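Local structure of EmGH1 (Erythrobacter marinus, 5Z87) at residues D156-V161 with K209-G214; W197-H202 with Y639-P644; P584-V589 with V627-N632. The protein probably hydrolyses beta-glucosidic bonds, releasing glucose from the non-reducing ends of short saccharides, as a family 3 glycoside hydrolase. All blocks are in the same frame, centred on the assembly; numbering follows the deposited sequence. Where two conformers were deposited one is given.

From the N terminus, helix 155-171 comes first, and contact 1 closes a loop of 47 residues by setting it against helix 201-216 in the barrel-like N-terminal domain. Residues 197-202 lie wholly within that loop and lead into the same helix, 201-216, so contact 2, which reaches on to 639-644, crosses contact 1; Trp-197 packs directly on Val-158 and Ile-211. Contact 2 spans 436 residues and ties the N-terminal domain to the C-terminal one. Contact 3, between 584-589 and 627-632, is nested within this long loop and stays inside the C-terminal domain. Contacts 2 and 3 adjoin through Glu-199 and Thr-628, whereas contacts 1 and 3 do not touch.

Contact 1. Residues D156-V161 with K209-G214; sequences DMVRQV and KAIVEG
Gly-214 sits against the backbone of Arg-159, its CA 3.5 Å from Arg-159 O in a CA-H...O contact. A CB built on this glycine would fall 2.5 Å from Arg-159 O, so the close approach of the two backbones depends on the missing side chain. One turn earlier, Ala-210 O, which accepts the helical bond from Gly-214 N, lies 3.6 Å from Arg-159 CA. The apolar half of the contact is carried by Val-158. With its CG1 anti to the backbone N (chi1 171°), this methyl meets two side chains of the other helix, 4.0 Å from Ala-210 CB and 3.7 Å from Ile-211 CG1. The small residues Ala-210 and Gly-214, four apart on one face, let the segment axes approach to 7.5 Å at a crossing angle of -33°. Helices 155-171 and 201-216 each follow one strand of the parallel sheet and precede the next, the consecutive beta-alpha units expected of the TIM-barrel-like N-terminal domain, and the contact packs neighbouring outer helices together. Toward the partly exposed side, Arg-159 lays its CG beside Gly-214 CA and then bends at chi3 (63°). Its guanidinium forms a salt bridge with Glu-163, one turn on in the same helix, and NH1 also reaches a water that donates to Glu-213 O, adding a solvent-mediated link between the helices. On the buried side, Val-158 CG2 and Ile-211 CD1 both pack on the indole of Trp-197, while Ile-211 also touches Pro-180. Farther out, Val-212 leans on Thr-230 and Val-232 of strand 229-235, and Met-157 packs against Met-412 of helix 403-416.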
ATOM      1  N   ASP A 156      21.850 -24.328   6.164  1.00 25.92           N
ATOM      2  CA  ASP A 156      23.138 -24.892   6.558  1.00 25.89           C
ATOM      3  C   ASP A 156      24.273 -24.274   5.754  1.00 30.36           C
ATOM      4  O   ASP A 156      25.343 -23.977   6.301  1.00 29.17           O
ATOM      5  CB  ASP A 156      23.127 -26.417   6.395  1.00 27.37           C
ATOM      6  CG  ASP A 156      22.841 -26.865   4.950  1.00 32.04           C
ATOM      7  OD1 ASP A 156      22.160 -26.140   4.189  1.00 31.99           O
ATOM      8  OD2 ASP A 156      23.302 -27.956   4.571  1.00 39.87           O
ATOM      9  N   MET A 157      24.058 -24.044   4.459  1.00 21.32           N
ATOM     10  CA  MET A 157      25.114 -23.404   3.688  1.00 23.29           C
ATOM     11  C   MET A 157      25.185 -21.907   3.958  1.00 29.25           C
ATOM     12  O   MET A 157      26.267 -21.311   3.845  1.00 23.90           O
ATOM     13  CB  MET A 157      24.914 -23.680   2.202  1.00 26.74           C
ATOM     14  CG  MET A 157      25.187 -25.129   1.819  1.00 27.72           C
ATOM     15  SD  MET A 157      24.933 -25.414   0.054  1.00 36.16           S
ATOM     16  CE  MET A 157      26.038 -24.208  -0.679  1.00 24.35           C
ATOM     17  N   VAL A 158      24.051 -21.286   4.309  1.00 23.09           N
ATOM     18  CA  VAL A 158      24.054 -19.878   4.704  1.00 26.58           C
ATOM     19  C   VAL A 158      24.980 -19.665   5.897  1.00 23.10           C
ATOM     20  O   VAL A 158      25.790 -18.729   5.918  1.00 20.61           O
ATOM     21  CB  VAL A 158      22.622 -19.401   5.015  1.00 28.48           C
ATOM     22  CG1 VAL A 158      22.649 -18.019   5.640  1.00 20.05           C
ATOM     23  CG2 VAL A 158      21.763 -19.402   3.755  1.00 22.65           C
ATOM     24  N   ARG A 159      24.871 -20.540   6.906  1.00 21.02           N
ATOM     25  CA  ARG A 159      25.725 -20.441   8.087  1.00 26.70           C
ATOM     26  C   ARG A 159      27.205 -20.515   7.710  1.00 30.32           C
ATOM     27  O   ARG A 159      28.023 -19.732   8.211  1.00 28.16           O
ATOM     28  CB  ARG A 159      25.360 -21.546   9.081  1.00 23.01           C
ATOM     29  CG  ARG A 159      26.046 -21.400  10.426  1.00 28.48           C
ATOM     30  CD  ARG A 159      26.187 -22.726  11.164  1.00 29.63           C
ATOM     31  NE  ARG A 159      27.025 -23.685  10.435  1.00 43.98           N
ATOM     32  CZ  ARG A 159      28.354 -23.613  10.313  1.00 40.04           C
ATOM     33  NH1 ARG A 159      29.044 -22.612  10.868  1.00 36.45           N
ATOM     34  NH2 ARG A 159      29.002 -24.544   9.619  1.00 37.83           N
ATOM     35  N   GLN A 160      27.557 -21.433   6.803  1.00 26.00           N
ATOM     36  CA  GLN A 160      28.932 -21.545   6.320  1.00 31.35           C
ATOM     37  C   GLN A 160      29.377 -20.284   5.589  1.00 29.24           C
ATOM     38  O   GLN A 160      30.520 -19.835   5.747  1.00 26.55           O
ATOM     39  CB  GLN A 160      29.067 -22.745   5.381  1.00 25.22           C
ATOM     40  CG  GLN A 160      28.872 -24.091   6.019  1.00 25.40           C
ATOM     41  CD  GLN A 160      28.743 -25.182   4.974  1.00 33.88           C
ATOM     42  OE1 GLN A 160      27.910 -26.070   5.093  1.00 44.46           O
ATOM     43  NE2 GLN A 160      29.562 -25.106   3.930  1.00 53.61           N
ATOM     44  N   VAL A 161      28.498 -19.715   4.762  1.00 26.85           N
ATOM     45  CA  VAL A 161      28.875 -18.525   4.004  1.00 22.49           C
ATOM     46  C   VAL A 161      29.246 -17.392   4.945  1.00 28.80           C
ATOM     47  O   VAL A 161      30.217 -16.652   4.709  1.00 25.25           O
ATOM     48  CB  VAL A 161      27.744 -18.113   3.050  1.00 22.32           C
ATOM     49  CG1 VAL A 161      27.821 -16.608   2.757  1.00 20.65           C
ATOM     50  CG2 VAL A 161      27.844 -18.910   1.770  1.00 21.06           C
ATOM     51  N   LYS A 209      18.590 -16.438  11.743  1.00 18.55           N
ATOM     52  CA  LYS A 209      19.284 -17.240  12.743  1.00 20.52           C
ATOM     53  C   LYS A 209      20.563 -17.843  12.186  1.00 27.19           C
ATOM     54  O   LYS A 209      21.574 -17.924  12.891  1.00 24.94           O
ATOM     55  CB  LYS A 209      18.382 -18.358  13.257  1.00 18.15           C
ATOM     56  CG  LYS A 209      17.067 -17.889  13.818  1.00 24.52           C
ATOM     57  CD  LYS A 209      16.595 -18.772  14.949  1.00 27.87           C
ATOM     58  CE  LYS A 209      16.327 -20.181  14.516  1.00 34.11           C
ATOM     59  NZ  LYS A 209      16.439 -21.067  15.717  1.00 45.95           N
ATOM     60  N   ALA A 210      20.531 -18.313  10.936  1.00 23.96           N
ATOM     61  CA  ALA A 210      21.720 -18.942  10.373  1.00 24.06           C
ATOM     62  C   ALA A 210      22.811 -17.910  10.107  1.00 22.33           C
ATOM     63  O   ALA A 210      23.996 -18.189  10.318  1.00 23.87           O
ATOM     64  CB  ALA A 210      21.366 -19.700   9.094  1.00 20.71           C
ATOM     65  N   ILE A 211      22.426 -16.717   9.648  1.00 19.55           N
ATOM     66  CA  ILE A 211      23.389 -15.638   9.434  1.00 22.29           C
ATOM     67  C   ILE A 211      24.027 -15.224  10.752  1.00 21.98           C
ATOM     68  O   ILE A 211      25.247 -15.045  10.839  1.00 23.53           O
ATOM     69  CB  ILE A 211      22.719 -14.426   8.756  1.00 18.74           C
ATOM     70  CG1 ILE A 211      22.140 -14.788   7.388  1.00 19.41           C
ATOM     71  CG2 ILE A 211      23.731 -13.255   8.627  1.00 16.19           C
ATOM     72  CD1 ILE A 211      21.097 -13.775   6.896  1.00 24.62           C
ATOM     73  N   VAL A 212      23.206 -15.003  11.781  1.00 24.18           N
ATOM     74  CA  VAL A 212      23.754 -14.558  13.058  1.00 20.18           C
ATOM     75  C   VAL A 212      24.673 -15.630  13.625  1.00 22.59           C
ATOM     76  O   VAL A 212      25.779 -15.340  14.093  1.00 22.78           O
ATOM     77  CB  VAL A 212      22.630 -14.185  14.050  1.00 23.33           C
ATOM     78  CG1 VAL A 212      23.209 -13.858  15.437  1.00 18.36           C
ATOM     79  CG2 VAL A 212      21.822 -13.002  13.547  1.00 17.70           C
ATOM     80  N   GLU A 213      24.252 -16.891  13.548  0.57 21.13           N
ATOM     81  CA  GLU A 213      25.072 -17.959  14.092  0.57 24.74           C
ATOM     82  C   GLU A 213      26.299 -18.240  13.228  0.57 26.59           C
ATOM     83  O   GLU A 213      27.270 -18.810  13.732  0.57 27.82           O
ATOM     84  CB  GLU A 213      24.196 -19.202  14.314  0.57 24.95           C
ATOM     85  CG  GLU A 213      23.224 -18.983  15.498  0.57 27.46           C
ATOM     86  CD  GLU A 213      22.239 -20.118  15.752  0.57 33.57           C
ATOM     87  OE1 GLU A 213      21.602 -20.619  14.792  0.57 31.98           O
ATOM     88  OE2 GLU A 213      22.077 -20.482  16.940  0.57 33.96           O
ATOM     89  N   GLY A 214      26.296 -17.822  11.960  1.00 29.53           N
ATOM     90  CA  GLY A 214      27.498 -17.875  11.147  1.00 25.03           C
ATOM     91  C   GLY A 214      28.464 -16.741  11.435  1.00 23.09           C
ATOM     92  O   GLY A 214      29.675 -16.956  11.519  1.00 29.31           O
TER
HETATM   93  O   HOH W   1      28.542 -20.865  13.052  1.00 34.48           O

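Contact 2. Residues W197-H202 with Y639-P644; sequences WGEDPH and YYYQKP
Pro-201 lays CD over one face of the Tyr-641 ring in a CH-pi contact, 4.3 Å from the ring centroid and 24° off its normal. The opposite face of that ring is covered by Tyr-639, whose CD1 stands over the centre. Held between the two, Tyr-641 points its hydroxyl at the backbone, and OH donates to Glu-199 O at 2.6 Å, in the carbonyl plane. The Glu-199 side chain extends past Tyr-639 CB and takes a nearly straight bond from Tyr-640 N to its OE2 (2.9 Å, 161°), the donor lying above the carboxylate plane; OE1 is held by Thr-628 N. The contact thereby joins the N-terminal domain, at the start of helix 201-216, to a C-terminal-domain loop bent by an inverse gamma turn centred on Tyr-641. Asp-200 is the N-cap of that helix. Its carboxylate, swung anti to the backbone N (chi1 178°), accepts from Val-203 N through OD2 and from Tyr-640 OH through OD1, the latter at 2.5 Å. The Tyr-640 hydroxyl is also bonded to Met-725 N on strand 724-733, and its ring stacks with Phe-662. Beyond the tyrosines, Lys-643 NZ forms a salt bridge with Glu-283 of the second subunit.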
ATOM      1  N   TRP A 197      15.757 -11.417   2.516  1.00 16.80           N
ATOM      2  CA  TRP A 197      15.562 -12.834   2.262  1.00 17.19           C
ATOM      3  C   TRP A 197      14.133 -13.152   1.833  1.00 15.69           C
ATOM      4  O   TRP A 197      13.678 -14.290   1.966  1.00 20.73           O
ATOM      5  CB  TRP A 197      15.990 -13.634   3.497  1.00 15.23           C
ATOM      6  CG  TRP A 197      17.492 -13.464   3.699  1.00 19.65           C
ATOM      7  CD1 TRP A 197      18.129 -12.346   4.151  1.00 14.80           C
ATOM      8  CD2 TRP A 197      18.530 -14.401   3.353  1.00 21.00           C
ATOM      9  NE1 TRP A 197      19.489 -12.535   4.140  1.00 18.65           N
ATOM     10  CE2 TRP A 197      19.762 -13.791   3.667  1.00 21.90           C
ATOM     11  CE3 TRP A 197      18.533 -15.708   2.841  1.00 19.54           C
ATOM     12  CZ2 TRP A 197      20.991 -14.441   3.477  1.00 20.71           C
ATOM     13  CZ3 TRP A 197      19.751 -16.352   2.666  1.00 21.25           C
ATOM     14  CH2 TRP A 197      20.962 -15.716   2.980  1.00 20.54           C
ATOM     15  N   GLY A 198      13.425 -12.178   1.299  1.00 21.30           N
ATOM     16  CA  GLY A 198      12.154 -12.454   0.675  1.00 20.95           C
ATOM     17  C   GLY A 198      10.986 -11.913   1.466  1.00 18.98           C
ATOM     18  O   GLY A 198      11.125 -11.050   2.337  1.00 16.06           O
ATOM     19  N   GLU A 199       9.806 -12.447   1.149  1.00 16.33           N
ATOM     20  CA  GLU A 199       8.558 -12.004   1.749  1.00 20.04           C
ATOM     21  C   GLU A 199       8.101 -12.870   2.923  1.00 15.07           C
ATOM     22  O   GLU A 199       7.194 -12.462   3.654  1.00 16.59           O
ATOM     23  CB  GLU A 199       7.449 -11.979   0.676  1.00 16.87           C
ATOM     24  CG  GLU A 199       6.932 -13.366   0.243  1.00 15.00           C
ATOM     25  CD  GLU A 199       5.983 -13.314  -0.971  1.00 18.81           C
ATOM     26  OE1 GLU A 199       6.167 -12.429  -1.837  1.00 17.12           O
ATOM     27  OE2 GLU A 199       5.064 -14.167  -1.059  1.00 16.82           O
ATOM     28  N   ASP A 200       8.662 -14.034   3.103  1.00 13.74           N
ATOM     29  CA  ASP A 200       8.037 -14.944   4.064  1.00 24.53           C
ATOM     30  C   ASP A 200       8.664 -14.805   5.449  1.00 20.38           C
ATOM     31  O   ASP A 200       9.893 -14.882   5.574  1.00 18.38           O
ATOM     32  CB  ASP A 200       8.170 -16.382   3.613  1.00 16.33           C
ATOM     33  CG  ASP A 200       7.567 -17.340   4.606  1.00 21.17           C
ATOM     34  OD1 ASP A 200       6.362 -17.197   4.898  1.00 20.92           O
ATOM     35  OD2 ASP A 200       8.292 -18.221   5.102  1.00 19.93           O
ATOM     36  N   PRO A 201       7.854 -14.644   6.506  1.00 25.40           N
ATOM     37  CA  PRO A 201       8.436 -14.526   7.857  1.00 16.98           C
ATOM     38  C   PRO A 201       9.227 -15.747   8.283  1.00 24.42           C
ATOM     39  O   PRO A 201      10.296 -15.597   8.897  1.00 19.25           O
ATOM     40  CB  PRO A 201       7.207 -14.293   8.743  1.00 22.18           C
ATOM     41  CG  PRO A 201       6.196 -13.644   7.814  1.00 18.60           C
ATOM     42  CD  PRO A 201       6.399 -14.389   6.511  1.00 22.37           C
ATOM     43  N   HIS A 202       8.761 -16.954   7.955  1.00 19.80           N
ATOM     44  CA  HIS A 202       9.503 -18.141   8.382  1.00 19.38           C
ATOM     45  C   HIS A 202      10.866 -18.223   7.702  1.00 20.88           C
ATOM     46  O   HIS A 202      11.876 -18.502   8.360  1.00 21.59           O
ATOM     47  CB  HIS A 202       8.697 -19.411   8.110  1.00 20.60           C
ATOM     48  CG  HIS A 202       9.442 -20.669   8.424  1.00 25.86           C
ATOM     49  ND1 HIS A 202       9.553 -21.169   9.706  1.00 29.80           N
ATOM     50  CD2 HIS A 202      10.139 -21.518   7.628  1.00 24.54           C
ATOM     51  CE1 HIS A 202      10.270 -22.279   9.684  1.00 23.70           C
ATOM     52  NE2 HIS A 202      10.637 -22.514   8.435  1.00 26.17           N
ATOM     53  N   TYR A 639       2.138 -10.744  -2.003  1.00 16.54           N
ATOM     54  CA  TYR A 639       2.747 -11.774  -1.175  1.00 18.78           C
ATOM     55  C   TYR A 639       1.706 -12.827  -0.802  1.00 20.21           C
ATOM     56  O   TYR A 639       0.528 -12.520  -0.582  1.00 19.42           O
ATOM     57  CB  TYR A 639       3.393 -11.155   0.076  1.00 18.88           C
ATOM     58  CG  TYR A 639       2.461 -10.300   0.918  1.00 16.99           C
ATOM     59  CD1 TYR A 639       1.599 -10.883   1.845  1.00 19.59           C
ATOM     60  CD2 TYR A 639       2.460  -8.910   0.796  1.00 14.25           C
ATOM     61  CE1 TYR A 639       0.745 -10.109   2.617  1.00 23.18           C
ATOM     62  CE2 TYR A 639       1.620  -8.126   1.559  1.00 17.43           C
ATOM     63  CZ  TYR A 639       0.756  -8.726   2.474  1.00 25.88           C
ATOM     64  OH  TYR A 639      -0.106  -7.948   3.241  1.00 25.63           O
ATOM     65  N   TYR A 640       2.161 -14.084  -0.727  1.00 17.62           N
ATOM     66  CA  TYR A 640       1.248 -15.228  -0.730  1.00 19.38           C
ATOM     67  C   TYR A 640       0.371 -15.293   0.520  1.00 19.41           C
ATOM     68  O   TYR A 640      -0.755 -15.790   0.436  1.00 18.08           O
ATOM     69  CB  TYR A 640       2.030 -16.553  -0.882  1.00 16.78           C
ATOM     70  CG  TYR A 640       2.667 -17.050   0.403  1.00 18.21           C
ATOM     71  CD1 TYR A 640       3.965 -16.680   0.756  1.00 16.05           C
ATOM     72  CD2 TYR A 640       1.962 -17.880   1.274  1.00 16.19           C
ATOM     73  CE1 TYR A 640       4.542 -17.137   1.942  1.00 16.20           C
ATOM     74  CE2 TYR A 640       2.514 -18.313   2.455  1.00 17.60           C
ATOM     75  CZ  TYR A 640       3.799 -17.943   2.787  1.00 17.65           C
ATOM     76  OH  TYR A 640       4.318 -18.396   3.971  1.00 18.27           O
ATOM     77  N   TYR A 641       0.862 -14.843   1.685  1.00 15.09           N
ATOM     78  CA  TYR A 641       0.126 -15.087   2.928  1.00 22.51           C
ATOM     79  C   TYR A 641      -0.950 -14.028   3.123  1.00 18.97           C
ATOM     80  O   TYR A 641      -1.005 -13.373   4.173  1.00 17.20           O
ATOM     81  CB  TYR A 641       1.064 -15.157   4.159  1.00 14.80           C
ATOM     82  CG  TYR A 641       2.117 -14.077   4.180  1.00 16.57           C
ATOM     83  CD1 TYR A 641       3.290 -14.211   3.434  1.00 11.84           C
ATOM     84  CD2 TYR A 641       1.943 -12.915   4.930  1.00 14.82           C
ATOM     85  CE1 TYR A 641       4.246 -13.222   3.432  1.00 13.92           C
ATOM     86  CE2 TYR A 641       2.899 -11.911   4.929  1.00 15.87           C
ATOM     87  CZ  TYR A 641       4.053 -12.072   4.186  1.00 19.70           C
ATOM     88  OH  TYR A 641       5.025 -11.092   4.183  1.00 18.87           O
ATOM     89  N   GLN A 642      -1.804 -13.857   2.106  1.00 21.13           N
ATOM     90  CA  GLN A 642      -2.896 -12.901   2.183  1.00 16.46           C
ATOM     91  C   GLN A 642      -3.882 -13.318   3.267  1.00 16.39           C
ATOM     92  O   GLN A 642      -4.027 -14.499   3.584  1.00 15.39           O
ATOM     93  CB  GLN A 642      -3.625 -12.801   0.838  1.00 17.51           C
ATOM     94  CG  GLN A 642      -2.767 -12.300  -0.325  1.00 15.43           C
ATOM     95  CD  GLN A 642      -2.441 -10.829  -0.192  1.00 21.73           C
ATOM     96  OE1 GLN A 642      -3.316 -10.015   0.092  1.00 24.08           O
ATOM     97  NE2 GLN A 642      -1.166 -10.480  -0.368  1.00 21.68           N
ATOM     98  N   LYS A 643      -4.576 -12.328   3.826  1.00 15.30           N
ATOM     99  CA  LYS A 643      -5.771 -12.579   4.616  1.00 15.63           C
ATOM    100  C   LYS A 643      -6.819 -13.189   3.689  1.00 16.41           C
ATOM    101  O   LYS A 643      -6.648 -13.116   2.470  1.00 16.59           O
ATOM    102  CB  LYS A 643      -6.256 -11.271   5.246  1.00 18.77           C
ATOM    103  CG  LYS A 643      -5.256 -10.626   6.190  1.00 22.18           C
ATOM    104  CD  LYS A 643      -4.877 -11.589   7.308  1.00 20.74           C
ATOM    105  CE  LYS A 643      -4.193 -10.861   8.461  1.00 21.12           C
ATOM    106  NZ  LYS A 643      -5.183  -9.949   9.081  1.00 23.78           N
ATOM    107  N   PRO A 644      -7.903 -13.791   4.196  1.00 20.44           N
ATOM    108  CA  PRO A 644      -8.935 -14.319   3.280  1.00 13.51           C
ATOM    109  C   PRO A 644      -9.493 -13.284   2.330  1.00 16.42           C
ATOM    110  O   PRO A 644      -9.972 -13.647   1.249  1.00 16.38           O
ATOM    111  CB  PRO A 644     -10.026 -14.825   4.224  1.00 16.44           C
ATOM    112  CG  PRO A 644      -9.302 -15.116   5.515  1.00 16.76           C
ATOM    113  CD  PRO A 644      -8.198 -14.103   5.608  1.00 20.40           C
TER

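Contact 3. Residues P584-V589 with V627-N632; sequences PLSPLV and VTIVRN
Val-627 begins the contact by setting its CG2 against the ring of Pro-584, 3.7 Å from Pro-584 CG, the two side chains crossing at about a right angle. Two residues on, Ile-629 uses both of its branches. Its CD1 reaches Pro-584 CB at 3.5 Å, while CG2, anti to the backbone N, lies 3.2 Å from Leu-585 O and also meets the Ser-586 hydroxyl oxygen. Val-630 contributes mainly its carbonyl: Ser-586 OG, placed beside its own backbone N (chi1 -67°), donates to Val-630 O in a very short hydrogen bond of 2.5 Å. At Arg-631 the carbonyl is again the point of contact. A water donates both to Arg-631 O (2.7 Å) and to Ser-586 O, bridging the two backbones, and Leu-588 covers the same carbonyl with its CG 3.4 Å from Arg-631 O. Leu-588 CD2 also lies across the arginine chain, 4.0 Å from Arg-631 CG; an alanine in place of Leu-588 would probably open a gap over this carbonyl and leave the aliphatic part of the arginine less firmly packed. The guanidinium lies farther out, with NE bonded to Thr-657 O, and Asn-632 ND2 reaches Asp-553 of the second subunit. Residues 584-589 belong to a beta-alpha-beta crossover of the C-terminal domain: they follow strand 574-580, make an inverse gamma turn at Pro-587 and enter helix 588-593, which leads to the adjacent parallel strand 596-601. Val-589 packs on helix 561-569, and at the other end Pro-584 and Val-627 both rest on Met-147 of helix 146-150 in the N-terminal domain.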
ATOM      1  N   PRO A 584      13.125  -8.499  -7.224  1.00 23.32           N
ATOM      2  CA  PRO A 584      12.276  -9.403  -8.012  1.00 17.21           C
ATOM      3  C   PRO A 584      11.694  -8.653  -9.194  1.00 21.95           C
ATOM      4  O   PRO A 584      11.174  -7.543  -9.041  1.00 21.30           O
ATOM      5  CB  PRO A 584      11.188  -9.829  -7.021  1.00 18.20           C
ATOM      6  CG  PRO A 584      11.792  -9.596  -5.653  1.00 21.28           C
ATOM      7  CD  PRO A 584      12.655  -8.376  -5.833  1.00 23.24           C
ATOM      8  N   LEU A 585      11.785  -9.261 -10.380  1.00 23.10           N
ATOM      9  CA  LEU A 585      11.263  -8.665 -11.609  1.00 21.38           C
ATOM     10  C   LEU A 585      10.073  -9.460 -12.140  1.00 19.28           C
ATOM     11  O   LEU A 585       9.943 -10.661 -11.893  1.00 16.02           O
ATOM     12  CB  LEU A 585      12.348  -8.582 -12.688  1.00 16.42           C
ATOM     13  CG  LEU A 585      13.433  -7.529 -12.426  1.00 18.96           C
ATOM     14  CD1 LEU A 585      14.570  -7.660 -13.407  1.00 20.23           C
ATOM     15  CD2 LEU A 585      12.853  -6.126 -12.470  1.00 22.91           C
ATOM     16  N   SER A 586       9.207  -8.778 -12.891  1.00 16.77           N
ATOM     17  CA  SER A 586       7.998  -9.383 -13.453  1.00 20.87           C
ATOM     18  C   SER A 586       8.097  -9.333 -14.972  1.00 18.92           C
ATOM     19  O   SER A 586       7.466  -8.483 -15.622  1.00 19.27           O
ATOM     20  CB  SER A 586       6.739  -8.672 -12.964  1.00 18.00           C
ATOM     21  OG  SER A 586       6.582  -8.888 -11.581  1.00 20.49           O
ATOM     22  N   PRO A 587       8.875 -10.230 -15.565  1.00 18.91           N
ATOM     23  CA  PRO A 587       9.210 -10.182 -16.998  1.00 22.81           C
ATOM     24  C   PRO A 587       8.148 -10.914 -17.826  1.00 22.76           C
ATOM     25  O   PRO A 587       8.319 -12.044 -18.290  1.00 21.59           O
ATOM     26  CB  PRO A 587      10.575 -10.872 -17.036  1.00 14.87           C
ATOM     27  CG  PRO A 587      10.438 -11.948 -15.930  1.00 16.62           C
ATOM     28  CD  PRO A 587       9.414 -11.444 -14.926  1.00 19.87           C
ATOM     29  N   LEU A 588       7.011 -10.231 -18.002  1.00 18.37           N
ATOM     30  CA  LEU A 588       5.840 -10.829 -18.633  1.00 20.89           C
ATOM     31  C   LEU A 588       6.125 -11.213 -20.074  1.00 24.22           C
ATOM     32  O   LEU A 588       5.843 -12.342 -20.500  1.00 23.89           O
ATOM     33  CB  LEU A 588       4.672  -9.845 -18.603  1.00 26.10           C
ATOM     34  CG  LEU A 588       3.654  -9.849 -17.482  1.00 36.05           C
ATOM     35  CD1 LEU A 588       2.507  -8.933 -17.899  1.00 30.50           C
ATOM     36  CD2 LEU A 588       3.165 -11.263 -17.224  1.00 32.78           C
ATOM     37  N   VAL A 589       6.656 -10.265 -20.848  1.00 21.26           N
ATOM     38  CA  VAL A 589       6.967 -10.521 -22.250  1.00 28.13           C
ATOM     39  C   VAL A 589       7.887 -11.726 -22.373  1.00 27.09           C
ATOM     40  O   VAL A 589       7.600 -12.674 -23.118  1.00 28.08           O
ATOM     41  CB  VAL A 589       7.566  -9.258 -22.893  1.00 26.71           C
ATOM     42  CG1 VAL A 589       8.114  -9.558 -24.279  1.00 25.85           C
ATOM     43  CG2 VAL A 589       6.488  -8.172 -22.959  1.00 18.17           C
ATOM     44  N   VAL A 627      10.040 -15.026  -2.968  1.00 19.88           N
ATOM     45  CA  VAL A 627       9.009 -14.006  -3.076  1.00 17.45           C
ATOM     46  C   VAL A 627       7.965 -14.512  -4.059  1.00 21.84           C
ATOM     47  O   VAL A 627       8.204 -15.444  -4.831  1.00 21.07           O
ATOM     48  CB  VAL A 627       9.571 -12.657  -3.569  1.00 20.10           C
ATOM     49  CG1 VAL A 627      10.418 -11.995  -2.512  1.00 15.89           C
ATOM     50  CG2 VAL A 627      10.369 -12.879  -4.870  1.00 14.99           C
ATOM     51  N   THR A 628       6.806 -13.860  -4.049  1.00 24.41           N
ATOM     52  CA  THR A 628       5.826 -14.024  -5.111  1.00 16.12           C
ATOM     53  C   THR A 628       6.179 -13.051  -6.225  1.00 16.80           C
ATOM     54  O   THR A 628       6.570 -11.914  -5.957  1.00 16.57           O
ATOM     55  CB  THR A 628       4.407 -13.757  -4.596  1.00 15.25           C
ATOM     56  OG1 THR A 628       4.041 -14.781  -3.675  1.00 15.93           O
ATOM     57  CG2 THR A 628       3.387 -13.746  -5.745  1.00 15.58           C
ATOM     58  N   ILE A 629       6.065 -13.493  -7.474  1.00 15.97           N
ATOM     59  CA  ILE A 629       6.268 -12.592  -8.607  1.00 16.32           C
ATOM     60  C   ILE A 629       4.898 -12.237  -9.177  1.00 18.21           C
ATOM     61  O   ILE A 629       4.233 -13.084  -9.785  1.00 16.43           O
ATOM     62  CB  ILE A 629       7.171 -13.207  -9.683  1.00 15.55           C
ATOM     63  CG1 ILE A 629       8.546 -13.586  -9.098  1.00 17.51           C
ATOM     64  CG2 ILE A 629       7.304 -12.223 -10.836  1.00 11.35           C
ATOM     65  CD1 ILE A 629       9.328 -12.387  -8.555  1.00  9.22           C
ATOM     66  N   VAL A 630       4.457 -10.989  -8.976  1.00 14.72           N
ATOM     67  CA  VAL A 630       3.170 -10.564  -9.520  1.00 18.05           C
ATOM     68  C   VAL A 630       3.327 -10.293 -11.010  1.00 20.61           C
ATOM     69  O   VAL A 630       4.430 -10.078 -11.513  1.00 17.14           O
ATOM     70  CB  VAL A 630       2.616  -9.329  -8.788  1.00 16.42           C
ATOM     71  CG1 VAL A 630       2.416  -9.630  -7.293  1.00 15.12           C
ATOM     72  CG2 VAL A 630       3.552  -8.140  -8.976  1.00 16.80           C
ATOM     73  N   ARG A 631       2.201 -10.305 -11.726  1.00 19.86           N
ATOM     74  CA  ARG A 631       2.255 -10.068 -13.167  1.00 20.49           C
ATOM     75  C   ARG A 631       2.642  -8.629 -13.486  1.00 20.57           C
ATOM     76  O   ARG A 631       3.367  -8.370 -14.452  1.00 21.26           O
ATOM     77  CB  ARG A 631       0.911 -10.423 -13.806  1.00 20.22           C
ATOM     78  CG  ARG A 631       0.799 -11.890 -14.063  1.00 22.72           C
ATOM     79  CD  ARG A 631      -0.596 -12.367 -14.411  1.00 21.80           C
ATOM     80  NE  ARG A 631      -0.608 -13.806 -14.174  1.00 20.62           N
ATOM     81  CZ  ARG A 631      -0.142 -14.703 -15.031  1.00 21.58           C
ATOM     82  NH1 ARG A 631       0.325 -14.306 -16.207  1.00 21.63           N
ATOM     83  NH2 ARG A 631      -0.144 -15.993 -14.711  1.00 20.32           N
ATOM     84  N   ASN A 632       2.158  -7.676 -12.704  1.00 15.95           N
ATOM     85  CA  ASN A 632       2.494  -6.296 -12.976  1.00 18.70           C
ATOM     86  C   ASN A 632       2.376  -5.509 -11.689  1.00 16.17           C
ATOM     87  O   ASN A 632       1.710  -5.924 -10.740  1.00 15.81           O
ATOM     88  CB  ASN A 632       1.604  -5.688 -14.067  1.00 17.47           C
ATOM     89  CG  ASN A 632       0.157  -5.525 -13.623  1.00 16.94           C
ATOM     90  OD1 ASN A 632      -0.186  -4.591 -12.897  1.00 20.33           O
ATOM     91  ND2 ASN A 632      -0.703  -6.426 -14.078  1.00 18.61           N
TER
HETATM   92  O   HOH W   2       5.239  -6.611 -15.310  1.00 16.37           O